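Local atomic coordinates of RNase NGR3 (Nicotiana glutinosa, PDB entry 1VCZ), a protein that probably cleaves RNA as an endonuclease of the ribonuclease T2 family and binds guanosine-5'-monophosphate at two sites. Residues Q16-Y21 with D39-G44; Y160-V165 with Q172-Y177; Q6-F11 with L45-E50. One frame throughout, in Å; residues are numbered along the deposited sequence.

Interaction 1: Q16-Y21 with D39-G44; sequences QWPASY and DFSIHG. With 5GP (guanosine-5'-monophosphate), chain C.
Gln16 and Ser41 form an antiparallel hydrogen-bonded pair that brings the end of strand 10-16 against the start of strand 41-48. Gln16 N donates to Ser41 O at 2.8 Å, Ser41 N returns a bond to Gln16 O, and on one face of the sheet Gln16 CG meets Ser41 OG at 3.3 Å. Beyond this pair Trp17 meets Phe40 obliquely: CE3 of Trp17 stands over the centre of the Phe40 ring, 3.7 Å from Phe40 CE1, with the planes 47° apart. The CG of Trp17 lies anti to its backbone N (chi1 -179°), which brings the indole over Phe40, while Pro206 O holds its NE1. Replacing Phe40 by an alanine would probably open a gap under CE3 and loosen that side of the indole. Glutamine suits position 16 because its amide both donates and accepts: guanine N1 of the chain C nucleotide donates a hydrogen bond to Gln16 OE1 at 3.1 Å, and Gln16 NE2 donates one to guanine O6 at 2.9 Å, nearly straight at 176°. A water held by Ser41 OG and Ile42 O also accepts from Gln16 NE2. Tyr21 lays a ring face over the same base. The paired amide bonds match the N1-H and O6 edge of guanine, consistent with base recognition.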
loop_
_atom_site.group_PDB
_atom_site.type_symbol
_atom_site.label_atom_id
_atom_site.label_comp_id
_atom_site.label_asym_id
_atom_site.label_seq_id
_atom_site.Cartn_x
_atom_site.Cartn_y
_atom_site.Cartn_z
ATOM N N GLN A 16 2.375 1.832 -1.344
ATOM C CA GLN A 16 3.437 1.944 -2.339
ATOM C C GLN A 16 4.058 3.339 -2.277
ATOM O O GLN A 16 3.419 4.294 -1.819
ATOM C CB GLN A 16 2.887 1.680 -3.760
ATOM C CG GLN A 16 1.890 2.716 -4.288
ATOM C CD GLN A 16 1.527 2.510 -5.770
ATOM O OE1 GLN A 16 2.326 1.982 -6.558
ATOM N NE2 GLN A 16 0.329 2.949 -6.154
ATOM N N TRP A 17 5.311 3.432 -2.696
ATOM C CA TRP A 17 6.023 4.710 -2.759
ATOM C C TRP A 17 5.919 5.062 -4.245
ATOM O O TRP A 17 6.611 4.473 -5.082
ATOM C CB TRP A 17 7.489 4.530 -2.376
ATOM C CG TRP A 17 8.250 5.833 -2.414
ATOM C CD1 TRP A 17 9.347 6.125 -3.180
ATOM C CD2 TRP A 17 7.961 7.014 -1.657
ATOM N NE1 TRP A 17 9.758 7.423 -2.942
ATOM C CE2 TRP A 17 8.930 7.992 -2.015
ATOM C CE3 TRP A 17 6.984 7.345 -0.711
ATOM C CZ2 TRP A 17 8.943 9.279 -1.459
ATOM C CZ3 TRP A 17 7.000 8.635 -0.151
ATOM C CH2 TRP A 17 7.981 9.581 -0.534
ATOM N N PRO A 18 5.036 6.015 -4.595
ATOM C CA PRO A 18 4.819 6.441 -5.984
ATOM C C PRO A 18 6.072 6.645 -6.811
ATOM O O PRO A 18 6.185 6.129 -7.925
ATOM C CB PRO A 18 4.009 7.736 -5.826
ATOM C CG PRO A 18 3.205 7.463 -4.607
ATOM C CD PRO A 18 4.263 6.860 -3.672
ATOM N N ALA A 19 7.033 7.372 -6.261
ATOM C CA ALA A 19 8.256 7.644 -7.004
ATOM C C ALA A 19 8.977 6.383 -7.462
ATOM O O ALA A 19 9.644 6.397 -8.506
ATOM C CB ALA A 19 9.184 8.525 -6.183
ATOM N N SER A 20 8.849 5.292 -6.710
ATOM C CA SER A 20 9.502 4.037 -7.109
ATOM C C SER A 20 8.715 3.260 -8.157
ATOM O O SER A 20 9.208 2.296 -8.744
ATOM C CB SER A 20 9.753 3.133 -5.895
ATOM O OG SER A 20 10.720 3.703 -5.028
ATOM N N TYR A 21 7.471 3.654 -8.381
ATOM C CA TYR A 21 6.680 2.983 -9.402
ATOM C C TYR A 21 6.959 3.731 -10.707
ATOM O O TYR A 21 6.823 3.178 -11.791
ATOM C CB TYR A 21 5.183 3.086 -9.067
ATOM C CG TYR A 21 4.264 2.384 -10.050
ATOM C CD1 TYR A 21 3.824 1.091 -9.812
ATOM C CD2 TYR A 21 3.851 3.017 -11.222
ATOM C CE1 TYR A 21 2.989 0.432 -10.715
ATOM C CE2 TYR A 21 3.016 2.371 -12.136
ATOM C CZ TYR A 21 2.589 1.083 -11.873
ATOM O OH TYR A 21 1.741 0.448 -12.750
ATOM N N ASP A 39 4.209 11.061 -1.098
ATOM C CA ASP A 39 3.881 10.430 0.166
ATOM C C ASP A 39 3.477 8.998 -0.192
ATOM O O ASP A 39 3.192 8.694 -1.361
ATOM C CB ASP A 39 2.691 11.201 0.772
ATOM C CG ASP A 39 2.294 10.735 2.166
ATOM O OD1 ASP A 39 3.016 9.930 2.793
ATOM O OD2 ASP A 39 1.230 11.201 2.645
ATOM N N PHE A 40 3.465 8.128 0.811
ATOM C CA PHE A 40 3.060 6.754 0.564
ATOM C C PHE A 40 1.570 6.738 0.284
ATOM O O PHE A 40 0.777 7.422 0.947
ATOM C CB PHE A 40 3.368 5.862 1.774
ATOM C CG PHE A 40 4.830 5.578 1.943
ATOM C CD1 PHE A 40 5.644 6.458 2.653
ATOM C CD2 PHE A 40 5.407 4.448 1.344
ATOM C CE1 PHE A 40 7.009 6.221 2.762
ATOM C CE2 PHE A 40 6.768 4.211 1.449
ATOM C CZ PHE A 40 7.569 5.094 2.155
ATOM N N SER A 41 1.186 5.936 -0.697
ATOM C CA SER A 41 -0.218 5.832 -1.063
ATOM C C SER A 41 -0.664 4.382 -0.936
ATOM O O SER A 41 0.158 3.466 -0.890
ATOM C CB SER A 41 -0.416 6.293 -2.499
ATOM O OG SER A 41 0.237 5.416 -3.398
ATOM N N ILE A 42 -1.972 4.184 -0.909
ATOM C CA ILE A 42 -2.515 2.840 -0.779
ATOM C C ILE A 42 -2.449 2.001 -2.043
ATOM O O ILE A 42 -2.802 2.455 -3.125
ATOM C CB ILE A 42 -4.005 2.894 -0.350
ATOM C CG1 ILE A 42 -4.136 3.694 0.945
ATOM C CG2 ILE A 42 -4.573 1.484 -0.152
ATOM C CD1 ILE A 42 -5.516 4.270 1.197
ATOM N N HIS A 43 -1.996 0.765 -1.896
ATOM C CA HIS A 43 -2.051 -0.159 -3.018
ATOM C C HIS A 43 -3.281 -1.026 -2.717
ATOM O O HIS A 43 -4.239 -1.067 -3.515
ATOM C CB HIS A 43 -0.805 -1.046 -3.122
ATOM C CG HIS A 43 -0.909 -2.076 -4.211
ATOM N ND1 HIS A 43 0.174 -2.775 -4.693
ATOM C CD2 HIS A 43 -1.980 -2.508 -4.929
ATOM C CE1 HIS A 43 -0.216 -3.588 -5.659
ATOM N NE2 HIS A 43 -1.520 -3.446 -5.825
ATOM N N GLY A 44 -3.293 -1.693 -1.560
ATOM C CA GLY A 44 -4.453 -2.519 -1.251
ATOM C C GLY A 44 -4.621 -2.981 0.183
ATOM O O GLY A 44 -3.710 -2.835 0.996
HETATM P P 5GP C . -4.650 -6.214 -7.280
HETATM O O1P 5GP C . -4.014 -6.054 -5.960
HETATM O O2P 5GP C . -4.145 -7.401 -8.088
HETATM O O3P 5GP C . -6.215 -6.285 -7.137
HETATM O "O5'" 5GP C . -4.400 -4.903 -8.210
HETATM C "C5'" 5GP C . -3.124 -4.676 -8.830
HETATM C "C4'" 5GP C . -3.257 -4.264 -10.283
HETATM O "O4'" 5GP C . -3.671 -2.856 -10.223
HETATM C "C3'" 5GP C . -1.998 -4.276 -11.138
HETATM O "O3'" 5GP C . -1.882 -5.450 -11.923
HETATM C "C2'" 5GP C . -2.066 -3.033 -12.033
HETATM O "O2'" 5GP C . -2.425 -3.353 -13.398
HETATM C "C1'" 5GP C . -3.103 -2.142 -11.344
HETATM N N9 5GP C . -2.707 -0.771 -10.903
HETATM C C8 5GP C . -3.261 0.437 -11.242
HETATM N N7 5GP C . -2.638 1.495 -10.774
HETATM C C5 5GP C . -1.628 0.926 -9.968
HETATM C C6 5GP C . -0.661 1.603 -9.150
HETATM O O6 5GP C . -0.577 2.799 -8.930
HETATM N N1 5GP C . 0.269 0.688 -8.555
HETATM C C2 5GP C . 0.162 -0.706 -8.652
HETATM N N2 5GP C . 1.116 -1.382 -7.959
HETATM N N3 5GP C . -0.805 -1.357 -9.370
HETATM C C4 5GP C . -1.649 -0.462 -10.029
HETATM O O HOH W 1 -1.859 4.598 -4.519
#

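Interaction 2: Y160-V165 with Q172-Y177; sequences YIECNV and QIYQVY
Glu162 lies side by side with Gln175, and its carboxylate takes two side-chain donors of the partner strand. Gln175 NE2 reaches Glu162 OE1 at 2.8 Å from above the carboxylate plane, and Tyr177 OH meets the same oxygen at 2.9 Å on its syn side, from the opposite face. With CG anti to the backbone N (chi1 170°) and the chain extended beyond it, Glu162 can span the two. Its OE2 lies at the edge of the Tyr174 ring, 3.7 Å from Tyr174 CD2, in the ring plane. The backbone is equally busy here, since Glu162 O accepts from both Tyr174 N and Gln175 N, the mark of a classic beta bulge in this hairpin. On the other face the buried Ile161 CG2 packs on Ile173 CG1 at 3.7 Å, an apolar contact that suits branched aliphatic residues.

Against these buried residues stand more solvent-exposed ones. Tyr160, partly exposed, forms an offset edge-to-face pair with the buried Tyr177, its edge toward that ring's face, with planes at 73°. Asn164, also partly exposed, sets OD1 over one face of Tyr174, though the exact setting of its amide is less certain, while Gln175 CG covers the opposite face; Val165 beyond is exposed. Cys163 ties this strand to Cys199 through a disulfide.

Gln175 OE1 is hydrogen-bonded to His43 ND1, the histidine being a predicted active-site residue. Tyr177 OH helps hold the carboxylate, whose bond from NE2 probably fixes which way the Gln175 amide faces, making Glu162 a likely second-shell residue behind His43.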
loop_
_atom_site.group_PDB
_atom_site.type_symbol
_atom_site.label_atom_id
_atom_site.label_comp_id
_atom_site.label_asym_id
_atom_site.label_seq_id
_atom_site.Cartn_x
_atom_site.Cartn_y
_atom_site.Cartn_z
ATOM N N TYR A 160 7.027 -5.302 6.356
ATOM C CA TYR A 160 7.795 -6.128 5.430
ATOM C C TYR A 160 8.010 -5.131 4.292
ATOM O O TYR A 160 7.058 -4.482 3.875
ATOM C CB TYR A 160 6.970 -7.297 4.899
ATOM C CG TYR A 160 7.619 -7.924 3.684
ATOM C CD1 TYR A 160 8.752 -8.725 3.809
ATOM C CD2 TYR A 160 7.121 -7.688 2.415
ATOM C CE1 TYR A 160 9.371 -9.281 2.687
ATOM C CE2 TYR A 160 7.725 -8.236 1.292
ATOM C CZ TYR A 160 8.844 -9.033 1.436
ATOM O OH TYR A 160 9.403 -9.597 0.326
ATOM N N ILE A 161 9.241 -4.989 3.823
ATOM C CA ILE A 161 9.535 -4.036 2.762
ATOM C C ILE A 161 9.843 -4.743 1.454
ATOM O O ILE A 161 10.645 -5.673 1.402
ATOM C CB ILE A 161 10.751 -3.131 3.135
ATOM C CG1 ILE A 161 10.478 -2.369 4.437
ATOM C CG2 ILE A 161 10.982 -2.117 2.047
ATOM C CD1 ILE A 161 10.356 -3.220 5.663
ATOM N N GLU A 162 9.196 -4.299 0.388
ATOM C CA GLU A 162 9.425 -4.883 -0.918
ATOM C C GLU A 162 10.184 -3.837 -1.724
ATOM O O GLU A 162 9.775 -2.677 -1.772
ATOM C CB GLU A 162 8.088 -5.195 -1.600
ATOM C CG GLU A 162 8.219 -5.581 -3.072
ATOM C CD GLU A 162 6.861 -5.723 -3.759
ATOM O OE1 GLU A 162 5.810 -5.587 -3.079
ATOM O OE2 GLU A 162 6.852 -5.961 -4.978
ATOM N N CYS A 163 11.285 -4.250 -2.340
ATOM C CA CYS A 163 12.086 -3.332 -3.134
ATOM C C CYS A 163 12.020 -3.660 -4.610
ATOM O O CYS A 163 11.683 -4.772 -4.981
ATOM C CB CYS A 163 13.543 -3.406 -2.676
ATOM S SG CYS A 163 13.775 -2.762 -0.989
ATOM N N ASN A 164 12.293 -2.673 -5.452
ATOM C CA ASN A 164 12.374 -2.927 -6.877
ATOM C C ASN A 164 13.611 -2.155 -7.345
ATOM O O ASN A 164 14.372 -1.646 -6.511
ATOM C CB ASN A 164 11.084 -2.550 -7.633
ATOM C CG ASN A 164 10.778 -1.069 -7.627
ATOM O OD1 ASN A 164 9.892 -0.612 -8.372
ATOM N ND2 ASN A 164 11.483 -0.313 -6.799
ATOM N N VAL A 165 13.833 -2.061 -8.649
ATOM C CA VAL A 165 15.038 -1.382 -9.121
ATOM C C VAL A 165 14.732 -0.273 -10.131
ATOM O O VAL A 165 14.013 -0.506 -11.106
ATOM C CB VAL A 165 15.995 -2.401 -9.756
ATOM C CG1 VAL A 165 17.310 -1.721 -10.138
ATOM C CG2 VAL A 165 16.239 -3.563 -8.788
ATOM N N GLN A 172 15.467 0.193 -4.557
ATOM C CA GLN A 172 14.723 1.221 -3.857
ATOM C C GLN A 172 13.533 0.655 -3.106
ATOM O O GLN A 172 13.008 -0.387 -3.486
ATOM C CB GLN A 172 14.214 2.226 -4.889
ATOM C CG GLN A 172 13.502 1.544 -6.058
ATOM C CD GLN A 172 13.050 2.514 -7.140
ATOM O OE1 GLN A 172 12.228 2.167 -7.999
ATOM N NE2 GLN A 172 13.584 3.731 -7.103
ATOM N N ILE A 173 13.104 1.356 -2.061
ATOM C CA ILE A 173 11.930 0.935 -1.301
ATOM C C ILE A 173 10.736 1.128 -2.248
ATOM O O ILE A 173 10.536 2.213 -2.805
ATOM C CB ILE A 173 11.797 1.788 0.010
ATOM C CG1 ILE A 173 10.589 1.349 0.834
ATOM C CG2 ILE A 173 11.731 3.284 -0.310
ATOM C CD1 ILE A 173 9.280 1.724 0.264
ATOM N N TYR A 174 9.941 0.076 -2.446
ATOM C CA TYR A 174 8.809 0.160 -3.363
ATOM C C TYR A 174 7.466 0.002 -2.668
ATOM O O TYR A 174 6.588 0.852 -2.831
ATOM C CB TYR A 174 8.985 -0.881 -4.463
ATOM C CG TYR A 174 7.779 -1.088 -5.350
ATOM C CD1 TYR A 174 7.120 -0.007 -5.934
ATOM C CD2 TYR A 174 7.317 -2.383 -5.630
ATOM C CE1 TYR A 174 6.021 -0.211 -6.784
ATOM C CE2 TYR A 174 6.234 -2.600 -6.465
ATOM C CZ TYR A 174 5.587 -1.508 -7.042
ATOM O OH TYR A 174 4.500 -1.703 -7.870
ATOM N N GLN A 175 7.281 -1.087 -1.917
ATOM C CA GLN A 175 6.025 -1.251 -1.187
ATOM C C GLN A 175 6.264 -1.611 0.281
ATOM O O GLN A 175 7.285 -2.190 0.629
ATOM C CB GLN A 175 5.146 -2.291 -1.878
ATOM C CG GLN A 175 4.603 -1.737 -3.193
ATOM C CD GLN A 175 3.543 -2.606 -3.847
ATOM O OE1 GLN A 175 2.588 -2.086 -4.407
ATOM N NE2 GLN A 175 3.707 -3.914 -3.791
ATOM N N VAL A 176 5.317 -1.252 1.138
ATOM C CA VAL A 176 5.463 -1.546 2.542
ATOM C C VAL A 176 4.233 -2.322 2.968
ATOM O O VAL A 176 3.109 -1.881 2.735
ATOM C CB VAL A 176 5.565 -0.251 3.365
ATOM C CG1 VAL A 176 5.626 -0.606 4.868
ATOM C CG2 VAL A 176 6.821 0.523 2.958
ATOM N N TYR A 177 4.470 -3.479 3.571
ATOM C CA TYR A 177 3.396 -4.340 4.048
ATOM C C TYR A 177 3.297 -4.301 5.567
ATOM O O TYR A 177 4.296 -4.414 6.255
ATOM C CB TYR A 177 3.656 -5.801 3.647
ATOM C CG TYR A 177 3.577 -6.069 2.167
ATOM C CD1 TYR A 177 4.492 -5.504 1.295
ATOM C CD2 TYR A 177 2.602 -6.917 1.643
ATOM C CE1 TYR A 177 4.452 -5.765 -0.060
ATOM C CE2 TYR A 177 2.557 -7.188 0.276
ATOM C CZ TYR A 177 3.488 -6.603 -0.563
ATOM O OH TYR A 177 3.471 -6.840 -1.931
#

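Interaction 3: Q6-F11 with L45-E50; sequences QDFDFF and LWPNYE. With 5GP (guanosine-5'-monophosphate), chain B; 5GP (guanosine-5'-monophosphate), chain C.
Asn48 O is gripped by two backbone donors of the facing segment, Asp9 N at 3.0 Å and Phe10 N at 3.3 Å, so that both residues face Asn48 in a classic beta bulge. Asn48 N answers with a bond to Phe10 O. Next to the bulge Asp9 OD1 accepts from Glu50 N at 2.7 Å through its anti lone pair; the short aspartate carries its carboxylate close to the backbone, where it can take this bond. A water joins Asp9 O to Glu50 OE2 on the solvent side, where Glu50 is exposed.

On the other face flat, apolar rings offer a surface for CH-pi contact. Pro47 CB sits over the centre of the Phe8 ring, 3.8 Å from its centroid and 11° off the normal, and Pro47 CG touches Phe11 CE2 at 3.6 Å. Phe11 keeps its CG anti to the carbonyl carbon (chi1 -66°), where CD2 also meets Leu45 CG. Phe10 runs alongside Asn48, whose CB lies over one face of its ring, a second CH-pi contact.

There the asparagine is held by ND2 bonding Tyr49 O, which presents OD1 to the chain B nucleotide: guanine N1 donates to Asn48 OD1 at 2.6 Å and N2 adds a weak bond. C2' of this nucleotide lies over one face of the Trp46 ring, toward its rim.

The contact extends the pairing of strands 10-16 and 41-48 in the antiparallel sheet. Phe10 and Phe11 lean on strand 171-181, while Trp46 reaches helix 91-102, bonding Glu97 through NE1 and stacking on His101, both predicted active-site residues.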
loop_
_atom_site.group_PDB
_atom_site.type_symbol
_atom_site.label_atom_id
_atom_site.label_comp_id
_atom_site.label_asym_id
_atom_site.label_seq_id
_atom_site.Cartn_x
_atom_site.Cartn_y
_atom_site.Cartn_z
ATOM N N GLN A 6 -15.451 -16.749 10.437
ATOM C CA GLN A 6 -14.634 -15.848 9.613
ATOM C C GLN A 6 -13.832 -16.532 8.507
ATOM O O GLN A 6 -13.021 -17.427 8.764
ATOM C CB GLN A 6 -13.708 -15.009 10.501
ATOM C CG GLN A 6 -14.269 -13.616 10.769
ATOM C CD GLN A 6 -14.196 -12.708 9.542
ATOM O OE1 GLN A 6 -13.152 -12.123 9.253
ATOM N NE2 GLN A 6 -15.305 -12.597 8.814
ATOM N N ASP A 7 -14.075 -16.081 7.277
ATOM C CA ASP A 7 -13.449 -16.622 6.084
ATOM C C ASP A 7 -11.949 -16.423 5.948
ATOM O O ASP A 7 -11.350 -17.029 5.082
ATOM C CB ASP A 7 -14.119 -16.059 4.822
ATOM C CG ASP A 7 -15.282 -16.907 4.339
ATOM O OD1 ASP A 7 -16.313 -16.984 5.050
ATOM O OD2 ASP A 7 -15.162 -17.494 3.236
ATOM N N PHE A 8 -11.330 -15.574 6.762
ATOM C CA PHE A 8 -9.893 -15.407 6.610
ATOM C C PHE A 8 -9.184 -15.108 7.920
ATOM O O PHE A 8 -9.834 -14.951 8.960
ATOM C CB PHE A 8 -9.605 -14.340 5.561
ATOM C CG PHE A 8 -10.141 -12.986 5.909
ATOM C CD1 PHE A 8 -9.295 -12.009 6.428
ATOM C CD2 PHE A 8 -11.489 -12.674 5.682
ATOM C CE1 PHE A 8 -9.776 -10.732 6.714
ATOM C CE2 PHE A 8 -11.983 -11.393 5.966
ATOM C CZ PHE A 8 -11.122 -10.425 6.478
ATOM N N ASP A 9 -7.859 -15.010 7.878
ATOM C CA ASP A 9 -7.106 -14.812 9.105
ATOM C C ASP A 9 -6.653 -13.406 9.446
ATOM O O ASP A 9 -6.662 -13.035 10.611
ATOM C CB ASP A 9 -5.898 -15.743 9.126
ATOM C CG ASP A 9 -6.289 -17.209 8.989
ATOM O OD1 ASP A 9 -5.573 -17.939 8.291
ATOM O OD2 ASP A 9 -7.304 -17.633 9.582
ATOM N N PHE A 10 -6.221 -12.640 8.451
ATOM C CA PHE A 10 -5.757 -11.277 8.695
ATOM C C PHE A 10 -5.674 -10.574 7.347
ATOM O O PHE A 10 -5.925 -11.202 6.309
ATOM C CB PHE A 10 -4.356 -11.310 9.321
ATOM C CG PHE A 10 -3.294 -11.870 8.387
ATOM C CD1 PHE A 10 -2.497 -11.018 7.643
ATOM C CD2 PHE A 10 -3.122 -13.250 8.245
ATOM C CE1 PHE A 10 -1.522 -11.513 6.755
ATOM C CE2 PHE A 10 -2.151 -13.764 7.362
ATOM C CZ PHE A 10 -1.345 -12.897 6.614
ATOM N N PHE A 11 -5.377 -9.270 7.374
ATOM C CA PHE A 11 -5.191 -8.499 6.144
ATOM C C PHE A 11 -3.764 -8.059 5.990
ATOM O O PHE A 11 -3.106 -7.718 6.965
ATOM C CB PHE A 11 -5.910 -7.129 6.151
ATOM C CG PHE A 11 -7.394 -7.190 6.177
ATOM C CD1 PHE A 11 -8.080 -7.162 7.405
ATOM C CD2 PHE A 11 -8.124 -7.145 4.996
ATOM C CE1 PHE A 11 -9.462 -7.078 7.441
ATOM C CE2 PHE A 11 -9.521 -7.064 5.037
ATOM C CZ PHE A 11 -10.187 -7.027 6.263
ATOM N N LEU A 45 -5.810 -3.505 0.490
ATOM C CA LEU A 45 -6.131 -4.031 1.830
ATOM C C LEU A 45 -6.580 -5.436 1.441
ATOM O O LEU A 45 -7.683 -5.614 0.925
ATOM C CB LEU A 45 -7.289 -3.250 2.439
ATOM C CG LEU A 45 -7.709 -3.678 3.840
ATOM C CD1 LEU A 45 -6.468 -3.743 4.742
ATOM C CD2 LEU A 45 -8.758 -2.696 4.385
ATOM N N TRP A 46 -5.716 -6.412 1.695
ATOM C CA TRP A 46 -5.943 -7.785 1.248
ATOM C C TRP A 46 -6.201 -8.902 2.244
ATOM O O TRP A 46 -5.317 -9.269 3.014
ATOM C CB TRP A 46 -4.738 -8.244 0.420
ATOM C CG TRP A 46 -4.324 -7.349 -0.712
ATOM C CD1 TRP A 46 -5.102 -6.464 -1.396
ATOM C CD2 TRP A 46 -3.032 -7.328 -1.340
ATOM N NE1 TRP A 46 -4.366 -5.895 -2.428
ATOM C CE2 TRP A 46 -3.097 -6.411 -2.406
ATOM C CE3 TRP A 46 -1.828 -8.002 -1.099
ATOM C CZ2 TRP A 46 -1.990 -6.144 -3.239
ATOM C CZ3 TRP A 46 -0.717 -7.736 -1.931
ATOM C CH2 TRP A 46 -0.819 -6.812 -2.982
ATOM N N PRO A 47 -7.409 -9.473 2.233
ATOM C CA PRO A 47 -7.720 -10.573 3.140
ATOM C C PRO A 47 -6.729 -11.683 2.804
ATOM O O PRO A 47 -6.439 -11.916 1.624
ATOM C CB PRO A 47 -9.146 -10.930 2.757
ATOM C CG PRO A 47 -9.713 -9.550 2.434
ATOM C CD PRO A 47 -8.625 -8.962 1.585
ATOM N N ASN A 48 -6.223 -12.367 3.829
ATOM C CA ASN A 48 -5.201 -13.404 3.627
ATOM C C ASN A 48 -5.353 -14.550 4.636
ATOM O O ASN A 48 -5.998 -14.390 5.668
ATOM C CB ASN A 48 -3.814 -12.760 3.830
ATOM C CG ASN A 48 -2.769 -13.237 2.840
ATOM O OD1 ASN A 48 -2.676 -12.725 1.732
ATOM N ND2 ASN A 48 -1.968 -14.238 3.237
ATOM N N TYR A 49 -4.764 -15.705 4.319
ATOM C CA TYR A 49 -4.742 -16.856 5.231
ATOM C C TYR A 49 -3.324 -17.004 5.795
ATOM O O TYR A 49 -2.344 -16.632 5.147
ATOM C CB TYR A 49 -5.078 -18.146 4.493
ATOM C CG TYR A 49 -6.420 -18.152 3.826
ATOM C CD1 TYR A 49 -6.550 -18.589 2.508
ATOM C CD2 TYR A 49 -7.577 -17.802 4.528
ATOM C CE1 TYR A 49 -7.793 -18.686 1.896
ATOM C CE2 TYR A 49 -8.838 -17.896 3.935
ATOM C CZ TYR A 49 -8.934 -18.342 2.611
ATOM O OH TYR A 49 -10.161 -18.435 2.001
ATOM N N GLU A 50 -3.210 -17.567 6.992
ATOM C CA GLU A 50 -1.911 -17.763 7.607
ATOM C C GLU A 50 -1.070 -18.790 6.854
ATOM O O GLU A 50 0.151 -18.880 7.050
ATOM C CB GLU A 50 -2.080 -18.166 9.085
ATOM C CG GLU A 50 -2.564 -17.000 9.942
ATOM C CD GLU A 50 -2.540 -17.286 11.424
ATOM O OE1 GLU A 50 -1.958 -18.309 11.846
ATOM O OE2 GLU A 50 -3.098 -16.466 12.174
HETATM P P 5GP B . 0.980 -9.804 -10.538
HETATM O O1P 5GP B . 0.737 -9.383 -11.940
HETATM O O2P 5GP B . 1.198 -11.308 -10.398
HETATM O O3P 5GP B . 2.191 -9.011 -9.909
HETATM O "O5'" 5GP B . -0.280 -9.431 -9.570
HETATM C "C5'" 5GP B . -0.300 -9.831 -8.175
HETATM C "C4'" 5GP B . -1.633 -9.553 -7.481
HETATM O "O4'" 5GP B . -2.021 -10.852 -6.866
HETATM C "C3'" 5GP B . -1.651 -8.581 -6.309
HETATM O "O3'" 5GP B . -1.891 -7.240 -6.678
HETATM C "C2'" 5GP B . -2.750 -9.126 -5.400
HETATM O "O2'" 5GP B . -4.069 -8.735 -5.798
HETATM C "C1'" 5GP B . -2.536 -10.604 -5.522
HETATM N N9 5GP B . -1.638 -11.217 -4.529
HETATM C C8 5GP B . -0.292 -11.518 -4.629
HETATM N N7 5GP B . 0.311 -11.768 -3.497
HETATM C C5 5GP B . -0.761 -11.715 -2.569
HETATM C C6 5GP B . -0.724 -12.009 -1.175
HETATM O O6 5GP B . 0.238 -12.365 -0.512
HETATM N N1 5GP B . -2.004 -11.849 -0.569
HETATM C C2 5GP B . -3.156 -11.446 -1.251
HETATM N N2 5GP B . -4.256 -11.418 -0.476
HETATM N N3 5GP B . -3.194 -11.126 -2.571
HETATM C C4 5GP B . -1.949 -11.332 -3.177
HETATM P P 5GP C . -4.650 -6.214 -7.280
HETATM O O1P 5GP C . -4.014 -6.054 -5.960
HETATM O O2P 5GP C . -4.145 -7.401 -8.088
HETATM O O3P 5GP C . -6.215 -6.285 -7.137
HETATM O "O5'" 5GP C . -4.400 -4.903 -8.210
HETATM C "C5'" 5GP C . -3.124 -4.676 -8.830
HETATM C "C4'" 5GP C . -3.257 -4.264 -10.283
HETATM O "O4'" 5GP C . -3.671 -2.856 -10.223
HETATM C "C3'" 5GP C . -1.998 -4.276 -11.138
HETATM O "O3'" 5GP C . -1.882 -5.450 -11.923
HETATM C "C2'" 5GP C . -2.066 -3.033 -12.033
HETATM O "O2'" 5GP C . -2.425 -3.353 -13.398
HETATM C "C1'" 5GP C . -3.103 -2.142 -11.344
HETATM N N9 5GP C . -2.707 -0.771 -10.903
HETATM C C8 5GP C . -3.261 0.437 -11.242
HETATM N N7 5GP C . -2.638 1.495 -10.774
HETATM C C5 5GP C . -1.628 0.926 -9.968
HETATM C C6 5GP C . -0.661 1.603 -9.150
HETATM O O6 5GP C . -0.577 2.799 -8.930
HETATM N N1 5GP C . 0.269 0.688 -8.555
HETATM C C2 5GP C . 0.162 -0.706 -8.652
HETATM N N2 5GP C . 1.116 -1.382 -7.959
HETATM N N3 5GP C . -0.805 -1.357 -9.370
HETATM C C4 5GP C . -1.649 -0.462 -10.029
HETATM O O HOH W 2 -3.989 -14.089 11.998
#

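Overall arrangement
All three interactions belong to one antiparallel sheet. Interactions 1 and 3 join the same strands, 10-16 and 41-48, near their two ends, with interaction 1 nested inside the loop that interaction 3 closes; interaction 2 is the hairpin of 160-165 with 171-181. Interaction 1 is the most central and buried; interaction 3, also mostly buried, runs out to a polar solvent side where Glu50 is exposed, and interaction 2 is partly open. Their chemistry differs accordingly: interactions 1 and 3 each offer an amide side chain to a different guanine, whereas interaction 2 is richest in side-chain bonds between the strands. Interaction 2 meets interaction 1 through Gln175 and His43, and interaction 3 through Tyr177 and Trp46.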